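Local coordinates for dihydrodipicolinate synthase family protein (Sinorhizobium meliloti, PDB 4DNH), which is of unknown function but folds as a TIM barrel and probably belongs among the dihydrodipicolinate synthase-like proteins, at residues I153-S158 / D176-Q181; D122-G127 / D133-A138. All coordinates share one frame; numbering follows the deposited sequence.

Contact 1 of 2, residues I153-S158 / D176-Q181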
loop_
_atom_site.group_PDB
_atom_site.type_symbol
_atom_site.label_atom_id
_atom_site.label_comp_id
_atom_site.label_asym_id
_atom_site.label_seq_id
_atom_site.Cartn_x
_atom_site.Cartn_y
_atom_site.Cartn_z
ATOM N N ILE A 153 -11.359 10.452 1.942
ATOM C CA ILE A 153 -9.988 10.854 1.670
ATOM C C ILE A 153 -8.970 10.173 2.575
ATOM O O ILE A 153 -9.223 9.962 3.762
ATOM C CB ILE A 153 -9.835 12.385 1.845
ATOM C CG1 ILE A 153 -10.433 13.124 0.649
ATOM C CG2 ILE A 153 -8.369 12.792 2.030
ATOM C CD1 ILE A 153 -11.838 13.590 0.895
ATOM N N ILE A 154 -7.831 9.813 1.989
ATOM C CA ILE A 154 -6.631 9.481 2.734
ATOM C C ILE A 154 -5.711 10.653 2.473
ATOM O O ILE A 154 -5.324 10.892 1.333
ATOM C CB ILE A 154 -5.936 8.215 2.214
ATOM C CG1 ILE A 154 -6.805 6.991 2.464
ATOM C CG2 ILE A 154 -4.589 8.039 2.910
ATOM C CD1 ILE A 154 -6.370 5.768 1.687
ATOM N N LEU A 155 -5.390 11.402 3.516
ATOM C CA LEU A 155 -4.673 12.645 3.335
ATOM C C LEU A 155 -3.172 12.381 3.283
ATOM O O LEU A 155 -2.543 12.053 4.293
ATOM C CB LEU A 155 -5.040 13.637 4.432
ATOM C CG LEU A 155 -4.554 15.068 4.247
ATOM C CD1 LEU A 155 -5.143 15.664 2.982
ATOM C CD2 LEU A 155 -4.930 15.897 5.461
HETATM N N MSE A 156 -2.614 12.513 2.086
HETATM C CA MSE A 156 -1.222 12.148 1.841
HETATM C C MSE A 156 -0.278 13.243 2.264
HETATM O O MSE A 156 -0.662 14.427 2.341
HETATM C CB MSE A 156 -1.079 11.811 0.359
HETATM C CG MSE A 156 -1.721 10.446 0.110
HETATM SE SE MSE A 156 -1.617 10.010 -1.810
HETATM C CE MSE A 156 0.051 8.951 -1.802
ATOM N N ALA A 157 0.959 12.851 2.562
ATOM C CA ALA A 157 2.009 13.799 2.900
ATOM C C ALA A 157 2.401 14.546 1.638
ATOM O O ALA A 157 2.208 14.042 0.534
ATOM C CB ALA A 157 3.202 13.083 3.499
ATOM N N SER A 158 2.934 15.750 1.805
ATOM C CA SER A 158 3.153 16.663 0.696
ATOM C C SER A 158 4.643 16.996 0.483
ATOM O O SER A 158 5.334 17.480 1.396
ATOM C CB SER A 158 2.301 17.921 0.914
ATOM O OG SER A 158 2.810 19.072 0.259
ATOM N N ASP A 176 -4.367 22.428 9.838
ATOM C CA ASP A 176 -5.464 23.126 10.498
ATOM C C ASP A 176 -6.504 23.587 9.465
ATOM O O ASP A 176 -7.704 23.366 9.657
ATOM C CB ASP A 176 -4.942 24.281 11.375
ATOM C CG ASP A 176 -6.058 25.167 11.928
ATOM O OD1 ASP A 176 -7.056 24.650 12.493
ATOM O OD2 ASP A 176 -5.924 26.405 11.806
ATOM N N ARG A 177 -6.057 24.202 8.369
ATOM C CA ARG A 177 -6.998 24.633 7.345
ATOM C C ARG A 177 -7.582 23.439 6.596
ATOM O O ARG A 177 -8.799 23.308 6.481
ATOM C CB ARG A 177 -6.395 25.663 6.381
ATOM C CG ARG A 177 -7.469 26.435 5.605
ATOM C CD ARG A 177 -7.060 27.865 5.279
ATOM N NE ARG A 177 -6.853 28.666 6.486
ATOM C CZ ARG A 177 -6.249 29.856 6.520
ATOM N NH1 ARG A 177 -5.776 30.404 5.405
ATOM N NH2 ARG A 177 -6.113 30.502 7.676
ATOM N N VAL A 178 -6.709 22.563 6.113
ATOM C CA VAL A 178 -7.126 21.369 5.392
ATOM C C VAL A 178 -8.196 20.582 6.161
ATOM O O VAL A 178 -9.286 20.346 5.626
ATOM C CB VAL A 178 -5.920 20.472 5.012
ATOM C CG1 VAL A 178 -6.390 19.136 4.453
ATOM C CG2 VAL A 178 -5.027 21.171 3.993
ATOM N N LEU A 179 -7.906 20.221 7.412
ATOM C CA LEU A 179 -8.805 19.357 8.185
ATOM C C LEU A 179 -10.107 20.010 8.626
ATOM O O LEU A 179 -11.116 19.328 8.767
ATOM C CB LEU A 179 -8.102 18.744 9.394
ATOM C CG LEU A 179 -7.122 17.604 9.125
ATOM C CD1 LEU A 179 -6.321 17.292 10.384
ATOM C CD2 LEU A 179 -7.848 16.362 8.615
ATOM N N SER A 180 -10.091 21.321 8.852
ATOM C CA SER A 180 -11.329 22.025 9.175
ATOM C C SER A 180 -12.211 22.176 7.937
ATOM O O SER A 180 -13.400 22.464 8.056
ATOM C CB SER A 180 -11.050 23.390 9.812
ATOM O OG SER A 180 -10.487 24.280 8.870
ATOM N N GLN A 181 -11.630 21.963 6.755
ATOM C CA GLN A 181 -12.369 22.106 5.505
ATOM C C GLN A 181 -12.733 20.799 4.785
ATOM O O GLN A 181 -13.439 20.825 3.773
ATOM C CB GLN A 181 -11.646 23.060 4.562
ATOM C CG GLN A 181 -11.946 24.515 4.862
ATOM C CD GLN A 181 -11.582 25.429 3.713
ATOM O OE1 GLN A 181 -11.979 25.197 2.568
ATOM N NE2 GLN A 181 -10.821 26.481 4.012
#
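The methyl tips of Leu155 and Val178 meet head-on, and nearly all the close packing between the strand and the helix is concentrated in them. CG1 of Val178 meets both branches of the leucine, lying 3.7 Å from Leu155 CD2 and 4.0 Å from Leu155 CD1, so that the single valine methyl faces the leucine fork. The fork is carried outward because Leu155 has CG anti to its backbone N (chi1 -170°). A second, looser touch comes from Leu179, whose side chain starts off to one side but ends with CD2 at 4.3 Å from Leu155 CD2. All three residues are buried, and the join is purely apolar. It links strand 153-155, the fourth of the eight parallel barrel strands, to helix 168-181, which follows after the short helix 159-164 and leads on to strand 186-191; this is one beta-alpha-beta crossover of the TIM barrel. Leu155 thus belongs to the layer between barrel and helices, where Val186 and Tyr139 also touch it, while Ile143 of helix 132-148 packs against Val178 and Ile188 against Leu179. The other side of the helix is quite different. Arg177, Ser180 and Gln181 are exposed and take no part in the packing against the strand. Lys225 NZ hydrogen-bonds Leu179 O and, weakly, Ser180 O. Past the strand, Ser158 OG caps helix 159-164 through Leu161 N.

Contact 2 of 2, residues D122-G127 / D133-A138; sequences DHLAPG and DDILAA
The imidazole of His123 presents an edge to Ala138, whose carbonyl oxygen lies in the ring plane with His123 CE1 3.4 Å from Ala138 O. The methyl group of the same alanine is close as well, Ala138 CB standing 3.7 Å from His123 CE1, while Trp93 meets the ring with planes inclined at about 35°. With CG placed between the backbone N and the carbonyl carbon (chi1 66°), the ring swings toward the helix, and Gln142 NE2, one turn farther along that helix, bonds to His123 ND1, fixing its rotation, and also to Asp122 OD1. His123 and Leu124 belong to the loop after strand 115-119, the third of the barrel; this third beta-alpha loop of the TIM barrel here folds back on the start of helix 132-148. Next in the chain, Leu124 puts a single branch, CD2, against the helix: it lies 4.0 Å from Ala138 CB and 3.8 Å from the carbonyl oxygen of Asp134, with Ile135 CG1 at its flank. Asp134 keeps its carboxylate for Ser131 N just ahead of the helix, an arrangement like one half of a capping box.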
loop_
_atom_site.group_PDB
_atom_site.type_symbol
_atom_site.label_atom_id
_atom_site.label_comp_id
_atom_site.label_asym_id
_atom_site.label_seq_id
_atom_site.Cartn_x
_atom_site.Cartn_y
_atom_site.Cartn_z
ATOM N N ASP A 122 0.800 16.229 -5.012
ATOM C CA ASP A 122 1.682 15.721 -6.077
ATOM C C ASP A 122 1.653 16.423 -7.453
ATOM O O ASP A 122 2.521 16.171 -8.284
ATOM C CB ASP A 122 1.561 14.193 -6.231
ATOM C CG ASP A 122 0.114 13.704 -6.255
ATOM O OD1 ASP A 122 -0.718 14.172 -5.448
ATOM O OD2 ASP A 122 -0.187 12.817 -7.074
ATOM N N HIS A 123 0.686 17.311 -7.695
ATOM C CA HIS A 123 0.707 18.098 -8.935
ATOM C C HIS A 123 1.526 19.366 -8.813
ATOM O O HIS A 123 1.596 20.162 -9.749
ATOM C CB HIS A 123 -0.708 18.403 -9.417
ATOM C CG HIS A 123 -1.477 19.303 -8.496
ATOM N ND1 HIS A 123 -2.063 18.855 -7.378
ATOM C CD2 HIS A 123 -1.733 20.666 -8.557
ATOM C CE1 HIS A 123 -2.667 19.875 -6.752
ATOM N NE2 HIS A 123 -2.463 20.985 -7.475
ATOM N N LEU A 124 2.155 19.559 -7.658
ATOM C CA LEU A 124 2.906 20.774 -7.364
ATOM C C LEU A 124 4.375 20.469 -7.075
ATOM O O LEU A 124 4.696 19.766 -6.113
ATOM C CB LEU A 124 2.279 21.506 -6.179
ATOM C CG LEU A 124 2.933 22.795 -5.680
ATOM C CD1 LEU A 124 2.970 23.844 -6.785
ATOM C CD2 LEU A 124 2.188 23.319 -4.457
ATOM N N ALA A 125 5.251 21.015 -7.919
ATOM C CA ALA A 125 6.694 20.808 -7.820
ATOM C C ALA A 125 7.244 21.532 -6.594
ATOM O O ALA A 125 6.957 22.717 -6.407
ATOM C CB ALA A 125 7.379 21.309 -9.089
ATOM N N PRO A 126 8.002 20.816 -5.733
ATOM C CA PRO A 126 8.745 21.484 -4.649
ATOM C C PRO A 126 9.590 22.613 -5.225
ATOM O O PRO A 126 10.287 22.410 -6.220
ATOM C CB PRO A 126 9.643 20.372 -4.097
ATOM C CG PRO A 126 8.895 19.111 -4.389
ATOM C CD PRO A 126 8.103 19.343 -5.652
ATOM N N GLY A 127 9.501 23.797 -4.631
ATOM C CA GLY A 127 10.125 24.978 -5.212
ATOM C C GLY A 127 10.646 25.967 -4.196
ATOM O O GLY A 127 10.108 26.067 -3.093
ATOM N N ASP A 133 0.277 29.111 0.981
ATOM C CA ASP A 133 -0.991 29.314 0.264
ATOM C C ASP A 133 -1.092 28.413 -0.974
ATOM O O ASP A 133 -2.116 27.759 -1.194
ATOM C CB ASP A 133 -1.156 30.786 -0.141
ATOM C CG ASP A 133 -1.636 31.667 1.008
ATOM O OD1 ASP A 133 -2.439 31.193 1.845
ATOM O OD2 ASP A 133 -1.222 32.850 1.066
ATOM N N ASP A 134 -0.015 28.379 -1.762
ATOM C CA ASP A 134 0.093 27.494 -2.912
ATOM C C ASP A 134 -0.195 26.052 -2.509
ATOM O O ASP A 134 -0.827 25.306 -3.272
ATOM C CB ASP A 134 1.492 27.568 -3.531
ATOM C CG ASP A 134 1.815 28.928 -4.107
ATOM O OD1 ASP A 134 0.884 29.735 -4.332
ATOM O OD2 ASP A 134 3.019 29.188 -4.338
ATOM N N ILE A 135 0.269 25.677 -1.311
ATOM C CA ILE A 135 0.163 24.302 -0.808
ATOM C C ILE A 135 -1.273 24.005 -0.398
ATOM O O ILE A 135 -1.810 22.946 -0.734
ATOM C CB ILE A 135 1.156 24.025 0.356
ATOM C CG1 ILE A 135 2.601 23.949 -0.170
ATOM C CG2 ILE A 135 0.798 22.744 1.095
ATOM C CD1 ILE A 135 3.666 24.340 0.839
ATOM N N LEU A 136 -1.903 24.953 0.298
ATOM C CA LEU A 136 -3.307 24.791 0.673
ATOM C C LEU A 136 -4.195 24.657 -0.549
ATOM O O LEU A 136 -5.107 23.825 -0.574
ATOM C CB LEU A 136 -3.785 25.942 1.549
ATOM C CG LEU A 136 -3.200 25.926 2.959
ATOM C CD1 LEU A 136 -3.450 27.260 3.662
ATOM C CD2 LEU A 136 -3.728 24.741 3.760
ATOM N N ALA A 137 -3.910 25.469 -1.564
ATOM C CA ALA A 137 -4.638 25.419 -2.827
ATOM C C ALA A 137 -4.488 24.035 -3.475
ATOM O O ALA A 137 -5.456 23.457 -3.968
ATOM C CB ALA A 137 -4.167 26.530 -3.762
ATOM N N ALA A 138 -3.276 23.492 -3.427
ATOM C CA ALA A 138 -3.001 22.168 -3.960
ATOM C C ALA A 138 -3.839 21.083 -3.259
ATOM O O ALA A 138 -4.527 20.305 -3.928
ATOM C CB ALA A 138 -1.517 21.871 -3.869
#

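In the fold
Contact 1 lies in the buried layer between barrel strand and helix, whereas contact 2, partly buried, joins the loop after strand 115-119 to the start of helix 132-148. They come in series along the chain, helix 132-148 leading directly into strand 153-155, with centres about 13 Å apart. Contact 1 is apolar throughout; contact 2 combines a leucine with a histidine edge and has a polar partner for the histidine (Gln142) and apolar ones around Leu124. Helix 132-148 serves both: it forms one side of contact 2, and its Leu136 packs with CD2 3.8 Å from Val178 CG2 and also touches Arg177, so that neighbouring helices of the outer layer join the two sites.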